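Local coordinates for protein Cwp19 (PDB 5OQ3) that probably hydrolyses bonds in the bacterial cell wall through its glycoside hydrolase domain, a TIM barrel that forms this part of the longer S-layer-associated protein, at residues A[279-292]-A[309-323]. Sequence-based numbering, arbitrary orientation.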
ATOM      1  N   ILE A 279     -10.266   7.045  -9.721  1.00  8.43           N
ATOM      2  CA  ILE A 279     -11.335   7.752  -9.033  1.00  9.41           C
ATOM      3  C   ILE A 279     -12.515   7.963  -9.953  1.00 10.97           C
ATOM      4  O   ILE A 279     -13.662   7.631  -9.597  1.00 13.02           O
ATOM      5  CB  ILE A 279     -10.810   9.086  -8.434  1.00 10.20           C
ATOM      6  CG1 ILE A 279      -9.793   8.825  -7.329  1.00 10.60           C
ATOM      7  CG2 ILE A 279     -11.958   9.967  -7.936  1.00 12.41           C
ATOM      8  CD1 ILE A 279      -8.974  10.017  -6.951  1.00 12.44           C
ATOM      9  N   LYS A 280     -12.274   8.449 -11.149  1.00 10.92           N
ATOM     10  CA  LYS A 280     -13.364   8.789 -12.039  1.00 12.62           C
ATOM     11  C   LYS A 280     -14.123   7.584 -12.508  1.00 12.04           C
ATOM     12  O   LYS A 280     -15.320   7.660 -12.718  1.00 14.95           O
ATOM     13  CB  LYS A 280     -12.839   9.666 -13.170  1.00 15.69           C
ATOM     14  CG  LYS A 280     -12.226  10.995 -12.648  1.00 23.11           C
ATOM     15  CD  LYS A 280     -13.220  12.093 -12.314  1.00 33.34           C
ATOM     16  CE  LYS A 280     -13.863  12.030 -10.946  1.00 35.00           C
ATOM     17  NZ  LYS A 280     -15.196  12.723 -11.011  1.00 39.93           N
ATOM     18  N   GLN A 281     -13.437   6.466 -12.709  1.00 10.61           N
ATOM     19  CA  GLN A 281     -14.067   5.201 -13.138  1.00 10.40           C
ATOM     20  C   GLN A 281     -14.543   4.318 -11.969  1.00  9.92           C
ATOM     21  O   GLN A 281     -15.147   3.265 -12.181  1.00 12.65           O
ATOM     22  CB  GLN A 281     -13.132   4.415 -14.033  1.00 10.84           C
ATOM     23  CG  GLN A 281     -12.852   5.123 -15.337  1.00 12.16           C
ATOM     24  CD  GLN A 281     -11.857   4.366 -16.196  1.00 11.84           C
ATOM     25  OE1 GLN A 281     -11.951   3.138 -16.342  1.00 13.52           O
ATOM     26  NE2 GLN A 281     -10.867   5.102 -16.759  1.00 12.36           N
ATOM     27  N   GLY A 282     -14.289   4.741 -10.735  1.00  9.56           N
ATOM     28  CA  GLY A 282     -14.751   4.003  -9.587  1.00  8.84           C
ATOM     29  C   GLY A 282     -14.113   2.629  -9.460  1.00  8.22           C
ATOM     30  O   GLY A 282     -14.746   1.635  -9.130  1.00 10.56           O
ATOM     31  N   LEU A 283     -12.806   2.582  -9.682  1.00  7.21           N
ATOM     32  CA  LEU A 283     -12.068   1.346  -9.666  1.00  6.75           C
ATOM     33  C   LEU A 283     -11.644   0.937  -8.236  1.00  7.64           C
ATOM     34  O   LEU A 283     -11.145  -0.155  -8.020  1.00  9.27           O
ATOM     35  CB  LEU A 283     -10.798   1.408 -10.538  1.00  8.22           C
ATOM     36  CG  LEU A 283     -11.049   1.852 -11.987  1.00  8.43           C
ATOM     37  CD1 LEU A 283      -9.766   1.815 -12.775  1.00 10.48           C
ATOM     38  CD2 LEU A 283     -12.139   1.042 -12.637  1.00  9.34           C
ATOM     39  N   ILE A 284     -11.817   1.880  -7.307  1.00  6.81           N
ATOM     40  CA  ILE A 284     -11.408   1.697  -5.926  1.00  6.71           C
ATOM     41  C   ILE A 284     -12.528   2.257  -5.033  1.00  6.99           C
ATOM     42  O   ILE A 284     -13.279   3.134  -5.465  1.00  8.05           O
ATOM     43  CB  ILE A 284     -10.048   2.412  -5.632  1.00  8.13           C
ATOM     44  CG1 ILE A 284     -10.087   3.916  -5.950  1.00  8.21           C
ATOM     45  CG2 ILE A 284      -8.905   1.709  -6.388  1.00  8.97           C
ATOM     46  CD1 ILE A 284      -8.784   4.627  -5.756  1.00  8.66           C
ATOM     47  N   ASP A 285     -12.585   1.759  -3.803  1.00  7.27           N
ATOM     48  CA  ASP A 285     -13.490   2.335  -2.804  1.00  7.39           C
ATOM     49  C   ASP A 285     -12.886   3.485  -2.011  1.00  6.75           C
ATOM     50  O   ASP A 285     -13.610   4.353  -1.521  1.00  8.13           O
ATOM     51  CB  ASP A 285     -13.940   1.269  -1.810  1.00  6.67           C
ATOM     52  CG  ASP A 285     -14.754   0.155  -2.418  1.00  8.74           C
ATOM     53  OD1 ASP A 285     -15.700   0.458  -3.140  1.00 11.86           O
ATOM     54  OD2 ASP A 285     -14.416  -1.014  -2.157  1.00  9.67           O
ATOM     55  N   TYR A 286     -11.556   3.458  -1.852  1.00  6.14           N
ATOM     56  CA  TYR A 286     -10.840   4.505  -1.115  1.00  6.15           C
ATOM     57  C   TYR A 286      -9.482   4.723  -1.704  1.00  6.27           C
ATOM     58  O   TYR A 286      -8.919   3.842  -2.332  1.00  7.53           O
ATOM     59  CB  TYR A 286     -10.799   4.178   0.393  1.00  6.38           C
ATOM     60  CG  TYR A 286      -9.876   3.107   0.914  1.00  5.90           C
ATOM     61  CD1 TYR A 286      -8.527   3.386   1.124  1.00  6.78           C
ATOM     62  CD2 TYR A 286     -10.335   1.850   1.250  1.00  7.64           C
ATOM     63  CE1 TYR A 286      -7.683   2.449   1.681  1.00  7.41           C
ATOM     64  CE2 TYR A 286      -9.482   0.914   1.847  1.00  7.73           C
ATOM     65  CZ  TYR A 286      -8.151   1.231   2.050  1.00  7.58           C
ATOM     66  OH  TYR A 286      -7.295   0.311   2.657  1.00  8.93           O
ATOM     67  N   VAL A 287      -8.938   5.916  -1.449  1.00  6.04           N
ATOM     68  CA  VAL A 287      -7.631   6.302  -1.957  1.00  6.34           C
ATOM     69  C   VAL A 287      -6.901   7.032  -0.837  1.00  6.01           C
ATOM     70  O   VAL A 287      -7.497   7.799  -0.051  1.00  7.06           O
ATOM     71  CB  VAL A 287      -7.797   7.205  -3.224  1.00  7.02           C
ATOM     72  CG1 VAL A 287      -8.440   8.567  -2.888  1.00  7.82           C
ATOM     73  CG2 VAL A 287      -6.476   7.365  -3.950  1.00  7.84           C
ATOM     74  N   VAL A 288      -5.590   6.748  -0.756  1.00  6.08           N
ATOM     75  CA  VAL A 288      -4.732   7.263   0.321  1.00  6.67           C
ATOM     76  C   VAL A 288      -3.474   7.907  -0.252  1.00  6.23           C
ATOM     77  O   VAL A 288      -2.386   7.325  -0.194  1.00  7.34           O
ATOM     78  CB  VAL A 288      -4.384   6.184   1.372  1.00  6.04           C
ATOM     79  CG1 VAL A 288      -3.752   6.832   2.578  1.00  6.93           C
ATOM     80  CG2 VAL A 288      -5.580   5.340   1.730  1.00  6.60           C
ATOM     81  N   PRO A 289      -3.576   9.121  -0.832  1.00  6.64           N
ATOM     82  CA  PRO A 289      -2.365   9.736  -1.330  1.00  7.13           C
ATOM     83  C   PRO A 289      -1.359   9.896  -0.193  1.00  7.57           C
ATOM     84  O   PRO A 289      -1.707  10.308   0.924  1.00  8.30           O
ATOM     85  CB  PRO A 289      -2.848  11.090  -1.875  1.00  9.26           C
ATOM     86  CG  PRO A 289      -4.171  11.320  -1.192  1.00 10.15           C
ATOM     87  CD  PRO A 289      -4.757   9.991  -0.910  1.00  7.41           C
ATOM     88  N   GLN A 290      -0.081   9.610  -0.512  1.00  7.01           N
ATOM     89  CA  GLN A 290       0.987   9.702   0.478  1.00  8.07           C
ATOM     90  C   GLN A 290       1.539  11.125   0.471  1.00  9.09           C
ATOM     91  O   GLN A 290       2.365  11.503  -0.368  1.00  9.76           O
ATOM     92  CB  GLN A 290       2.065   8.665   0.117  1.00  8.76           C
ATOM     93  CG  GLN A 290       1.523   7.270   0.268  1.00  9.10           C
ATOM     94  CD  GLN A 290       2.506   6.164  -0.135  1.00  8.87           C
ATOM     95  OE1 GLN A 290       3.694   6.358  -0.315  1.00 12.30           O
ATOM     96  NE2 GLN A 290       1.982   4.968  -0.247  1.00  9.48           N
ATOM     97  N   LEU A 291       1.019  11.930   1.406  1.00  8.87           N
ATOM     98  CA  LEU A 291       1.422  13.327   1.522  1.00  9.83           C
ATOM     99  C   LEU A 291       2.473  13.468   2.580  1.00 10.42           C
ATOM    100  O   LEU A 291       2.305  14.180   3.584  1.00 10.15           O
ATOM    101  CB  LEU A 291       0.192  14.210   1.797  1.00  9.14           C
ATOM    102  CG  LEU A 291      -0.963  14.094   0.784  1.00 10.09           C
ATOM    103  CD1 LEU A 291      -1.972  15.221   1.057  1.00 10.69           C
ATOM    104  CD2 LEU A 291      -0.506  14.111  -0.657  1.00 11.26           C
ATOM    105  N   TYR A 292       3.632  12.894   2.288  1.00 11.60           N
ATOM    106  CA  TYR A 292       4.699  12.815   3.269  1.00 12.15           C
ATOM    107  C   TYR A 292       5.627  14.019   3.179  1.00 12.75           C
ATOM    108  O   TYR A 292       6.855  13.877   3.068  1.00 14.13           O
ATOM    109  CB  TYR A 292       5.474  11.497   3.087  1.00 12.82           C
ATOM    110  CG  TYR A 292       4.692  10.202   3.136  1.00 11.89           C
ATOM    111  CD1 TYR A 292       3.461  10.094   3.774  1.00 10.77           C
ATOM    112  CD2 TYR A 292       5.247   9.045   2.621  1.00 11.55           C
ATOM    113  CE1 TYR A 292       2.813   8.876   3.874  1.00  9.93           C
ATOM    114  CE2 TYR A 292       4.584   7.831   2.696  1.00 11.17           C
ATOM    115  CZ  TYR A 292       3.375   7.745   3.358  1.00 10.42           C
ATOM    116  OH  TYR A 292       2.711   6.549   3.463  1.00 12.04           O
ATOM    117  N   TRP A 309      -6.358  17.062  -3.602  1.00  8.84           N
ATOM    118  CA  TRP A 309      -6.947  15.739  -3.470  1.00  8.26           C
ATOM    119  C   TRP A 309      -8.397  15.772  -3.022  1.00  8.97           C
ATOM    120  O   TRP A 309      -9.220  14.977  -3.521  1.00  9.65           O
ATOM    121  CB  TRP A 309      -6.088  14.883  -2.545  1.00  8.29           C
ATOM    122  CG  TRP A 309      -4.826  14.392  -3.200  1.00  8.06           C
ATOM    123  CD1 TRP A 309      -3.558  14.800  -2.971  1.00  8.76           C
ATOM    124  CD2 TRP A 309      -4.745  13.380  -4.198  1.00  7.94           C
ATOM    125  NE1 TRP A 309      -2.694  14.115  -3.793  1.00  8.65           N
ATOM    126  CE2 TRP A 309      -3.407  13.229  -4.544  1.00  8.33           C
ATOM    127  CE3 TRP A 309      -5.685  12.551  -4.795  1.00  9.45           C
ATOM    128  CZ2 TRP A 309      -2.970  12.306  -5.492  1.00  8.60           C
ATOM    129  CZ3 TRP A 309      -5.251  11.620  -5.771  1.00 11.01           C
ATOM    130  CH2 TRP A 309      -3.906  11.507  -6.084  1.00  8.91           C
ATOM    131  N   ALA A 310      -8.751  16.698  -2.123  1.00  9.50           N
ATOM    132  CA  ALA A 310     -10.142  16.837  -1.743  1.00 10.04           C
ATOM    133  C   ALA A 310     -11.005  17.158  -2.942  1.00 10.56           C
ATOM    134  O   ALA A 310     -12.078  16.594  -3.123  1.00 12.24           O
ATOM    135  CB  ALA A 310     -10.295  17.903  -0.667  1.00 10.50           C
ATOM    136  N   ASN A 311     -10.518  18.020  -3.807  1.00 11.18           N
ATOM    137  CA  ASN A 311     -11.241  18.341  -5.027  1.00 11.35           C
ATOM    138  C   ASN A 311     -11.361  17.125  -5.976  1.00 11.08           C
ATOM    139  O   ASN A 311     -12.416  16.915  -6.615  1.00 14.14           O
ATOM    140  CB  ASN A 311     -10.586  19.536  -5.743  1.00 13.71           C
ATOM    141  CG  ASN A 311     -11.372  19.948  -6.967  1.00 18.24           C
ATOM    142  OD1 ASN A 311     -12.490  20.471  -6.844  1.00 21.25           O
ATOM    143  ND2 ASN A 311     -10.823  19.673  -8.150  1.00 19.29           N
ATOM    144  N   GLU A 312     -10.317  16.329  -6.084  1.00 11.73           N
ATOM    145  CA  GLU A 312     -10.354  15.119  -6.947  1.00 11.72           C
ATOM    146  C   GLU A 312     -11.486  14.168  -6.633  1.00 10.74           C
ATOM    147  O   GLU A 312     -12.024  13.568  -7.557  1.00 12.63           O
ATOM    148  CB  GLU A 312      -9.032  14.344  -6.854  1.00 13.49           C
ATOM    149  CG  GLU A 312      -7.852  14.922  -7.578  1.00 15.29           C
ATOM    150  CD  GLU A 312      -8.119  15.023  -9.086  1.00 16.64           C
ATOM    151  OE1 GLU A 312      -8.192  13.988  -9.816  1.00 19.12           O
ATOM    152  OE2 GLU A 312      -8.280  16.142  -9.515  1.00 16.30           O
ATOM    153  N   VAL A 313     -11.827  13.985  -5.348  1.00 10.37           N
ATOM    154  CA  VAL A 313     -12.884  13.044  -5.003  1.00 10.20           C
ATOM    155  C   VAL A 313     -14.273  13.653  -4.901  1.00 11.76           C
ATOM    156  O   VAL A 313     -15.266  12.920  -4.749  1.00 13.39           O
ATOM    157  CB  VAL A 313     -12.555  12.249  -3.726  1.00 10.35           C
ATOM    158  CG1 VAL A 313     -11.219  11.508  -3.887  1.00 10.71           C
ATOM    159  CG2 VAL A 313     -12.511  13.172  -2.508  1.00 11.15           C
ATOM    160  N   LYS A 314     -14.362  14.971  -5.028  1.00 14.60           N
ATOM    161  CA  LYS A 314     -15.617  15.657  -4.855  1.00 16.98           C
ATOM    162  C   LYS A 314     -16.591  15.127  -5.890  1.00 19.06           C
ATOM    163  O   LYS A 314     -16.257  14.939  -7.043  1.00 21.58           O
ATOM    164  CB  LYS A 314     -15.387  17.187  -4.989  1.00 21.12           C
ATOM    165  CG  LYS A 314     -16.552  18.029  -4.543  1.00 25.23           C
ATOM    166  CD  LYS A 314     -16.199  19.514  -4.583  1.00 28.03           C
ATOM    167  CE  LYS A 314     -17.464  20.358  -4.668  1.00 35.39           C
ATOM    168  NZ  LYS A 314     -17.167  21.818  -4.582  1.00 41.55           N
ATOM    169  N   GLY A 315     -17.803  14.831  -5.442  1.00 20.14           N
ATOM    170  CA  GLY A 315     -18.833  14.301  -6.302  1.00 23.76           C
ATOM    171  C   GLY A 315     -18.715  12.836  -6.648  1.00 24.08           C
ATOM    172  O   GLY A 315     -19.462  12.348  -7.456  1.00 29.99           O
ATOM    173  N   THR A 316     -17.743  12.132  -6.063  1.00 18.38           N
ATOM    174  CA  THR A 316     -17.613  10.680  -6.275  1.00 15.78           C
ATOM    175  C   THR A 316     -17.932   9.992  -4.952  1.00 15.93           C
ATOM    176  O   THR A 316     -18.066  10.637  -3.908  1.00 17.72           O
ATOM    177  CB  THR A 316     -16.164  10.261  -6.695  1.00 14.92           C
ATOM    178  OG1 THR A 316     -15.281  10.292  -5.558  1.00 13.11           O
ATOM    179  CG2 THR A 316     -15.590  11.165  -7.786  1.00 15.51           C
ATOM    180  N   ASN A 317     -18.022   8.671  -4.993  1.00 14.96           N
ATOM    181  CA  ASN A 317     -18.182   7.870  -3.807  1.00 14.97           C
ATOM    182  C   ASN A 317     -16.868   7.297  -3.290  1.00 12.77           C
ATOM    183  O   ASN A 317     -16.880   6.497  -2.393  1.00 16.23           O
ATOM    184  CB  ASN A 317     -19.138   6.741  -4.093  1.00 18.33           C
ATOM    185  CG  ASN A 317     -20.545   7.221  -4.290  1.00 24.88           C
ATOM    186  OD1 ASN A 317     -20.965   8.179  -3.658  1.00 33.27           O
ATOM    187  ND2 ASN A 317     -21.286   6.559  -5.155  1.00 32.23           N
ATOM    188  N   VAL A 318     -15.722   7.810  -3.779  1.00 10.07           N
ATOM    189  CA  VAL A 318     -14.405   7.332  -3.330  1.00  9.99           C
ATOM    190  C   VAL A 318     -14.005   8.058  -2.045  1.00  8.51           C
ATOM    191  O   VAL A 318     -13.960   9.292  -1.988  1.00 11.83           O
ATOM    192  CB  VAL A 318     -13.317   7.526  -4.406  1.00 11.05           C
ATOM    193  CG1 VAL A 318     -11.940   7.085  -3.881  1.00 10.64           C
ATOM    194  CG2 VAL A 318     -13.720   6.798  -5.650  1.00 11.20           C
ATOM    195  N   ASP A 319     -13.745   7.275  -1.005  1.00  7.58           N
ATOM    196  CA  ASP A 319     -13.290   7.827   0.260  1.00  7.55           C
ATOM    197  C   ASP A 319     -11.826   8.228   0.204  1.00  7.64           C
ATOM    198  O   ASP A 319     -10.954   7.449  -0.208  1.00  8.90           O
ATOM    199  CB  ASP A 319     -13.541   6.820   1.399  1.00  8.13           C
ATOM    200  CG  ASP A 319     -14.982   6.509   1.618  1.00 11.35           C
ATOM    201  OD1 ASP A 319     -15.857   7.386   1.486  1.00 15.83           O
ATOM    202  OD2 ASP A 319     -15.232   5.331   1.954  1.00 17.07           O
ATOM    203  N   LEU A 320     -11.581   9.455   0.640  1.00  6.85           N
ATOM    204  CA  LEU A 320     -10.238  10.010   0.690  1.00  6.96           C
ATOM    205  C   LEU A 320      -9.672   9.985   2.108  1.00  7.18           C
ATOM    206  O   LEU A 320     -10.246  10.617   3.027  1.00  8.12           O
ATOM    207  CB  LEU A 320     -10.257  11.444   0.159  1.00  7.24           C
ATOM    208  CG  LEU A 320      -8.961  12.252   0.287  1.00  7.68           C
ATOM    209  CD1 LEU A 320      -7.792  11.620  -0.472  1.00  8.82           C
ATOM    210  CD2 LEU A 320      -9.229  13.672  -0.225  1.00  9.71           C
ATOM    211  N   TYR A 321      -8.518   9.321   2.264  1.00  7.09           N
ATOM    212  CA  TYR A 321      -7.780   9.351   3.537  1.00  7.89           C
ATOM    213  C   TYR A 321      -6.416   9.926   3.211  1.00  7.69           C
ATOM    214  O   TYR A 321      -5.883   9.625   2.165  1.00  9.07           O
ATOM    215  CB  TYR A 321      -7.653   7.942   4.168  1.00  8.21           C
ATOM    216  CG  TYR A 321      -8.922   7.127   4.239  1.00  7.90           C
ATOM    217  CD1 TYR A 321     -10.092   7.660   4.751  1.00  7.61           C
ATOM    218  CD2 TYR A 321      -8.957   5.838   3.784  1.00  7.72           C
ATOM    219  CE1 TYR A 321     -11.254   6.911   4.825  1.00  7.68           C
ATOM    220  CE2 TYR A 321     -10.120   5.064   3.875  1.00  8.36           C
ATOM    221  CZ  TYR A 321     -11.240   5.623   4.369  1.00  7.65           C
ATOM    222  OH  TYR A 321     -12.369   4.848   4.436  1.00 10.57           O
ATOM    223  N   ILE A 322      -5.830  10.717   4.114  1.00  6.97           N
ATOM    224  CA  ILE A 322      -4.517  11.257   3.879  1.00  7.52           C
ATOM    225  C   ILE A 322      -3.451  10.379   4.497  1.00  6.76           C
ATOM    226  O   ILE A 322      -3.538  10.009   5.677  1.00  7.68           O
ATOM    227  CB  ILE A 322      -4.394  12.681   4.441  1.00  7.44           C
ATOM    228  CG1 ILE A 322      -5.490  13.576   3.878  1.00  8.93           C
ATOM    229  CG2 ILE A 322      -2.982  13.223   4.243  1.00  8.39           C
ATOM    230  CD1 ILE A 322      -5.554  13.680   2.370  1.00  8.84           C
ATOM    231  N   GLY A 323      -2.455  10.009   3.661  1.00  7.60           N
ATOM    232  CA  GLY A 323      -1.295   9.320   4.183  1.00  8.17           C
ATOM    233  C   GLY A 323      -0.372  10.299   4.878  1.00  8.42           C
ATOM    234  O   GLY A 323       0.152  11.236   4.259  1.00 10.03           O
TER
HETATM  235  O   HOH W   1     -16.389   4.123  -1.046  1.00 19.22           O
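Two neighbouring parallel strands of the TIM barrel, 286-287 and 319-324, meet here together with helix 302-313, which links them in a beta-alpha-beta crossover. Along the backbone, Asp319 N bonds to Asp285 O, Val287 N to Asp319 O (2.8 Å), and Tyr321 N to Val287 O in a nearly straight bond (N-H...O angle 177°). Pro289 has no N-H for Tyr321 O, which meets Val288 CA instead (3.2 Å, CA-H...O). Gly323 N then reaches Pro289 O, and Leu291 N returns to Gly323 O, which carries the pairing past the regular strand 286-287.

On the side facing the helix, Pro289 lies over the indole of Trp309, its CB 3.6 Å from the centroid of the five-membered ring, a CH-pi contact. The proline is also pressed from the strand side, where its CD packs tightly at 3.5 Å against Leu320 CD1. Trp309 NE1 bonds to Gly248 O, which, with the proline on its face, holds the indole's orientation. Toward the start of the strands, Val287 CG1 packs against Val318 CG1 (3.9 Å), while Ile279 CD1 from helix 275-280 touches Val313 CG1.

Tyr286 and Tyr321 occupy the other side. With chi1 at 75°, Tyr286 CG sits between its own N and carbonyl carbon, and one face of the ring receives Tyr321 CE2, 3.6 Å from Tyr286 CG; the ring planes are inclined at 49°. Tyr286 OH bonds to His120 and His188, tying this face to strands 118-123 and 186-189 across the barrel interior. Hydrophobic packing under the helix and aromatic, polar groups inside are the two-sided strand arrangement of a TIM barrel.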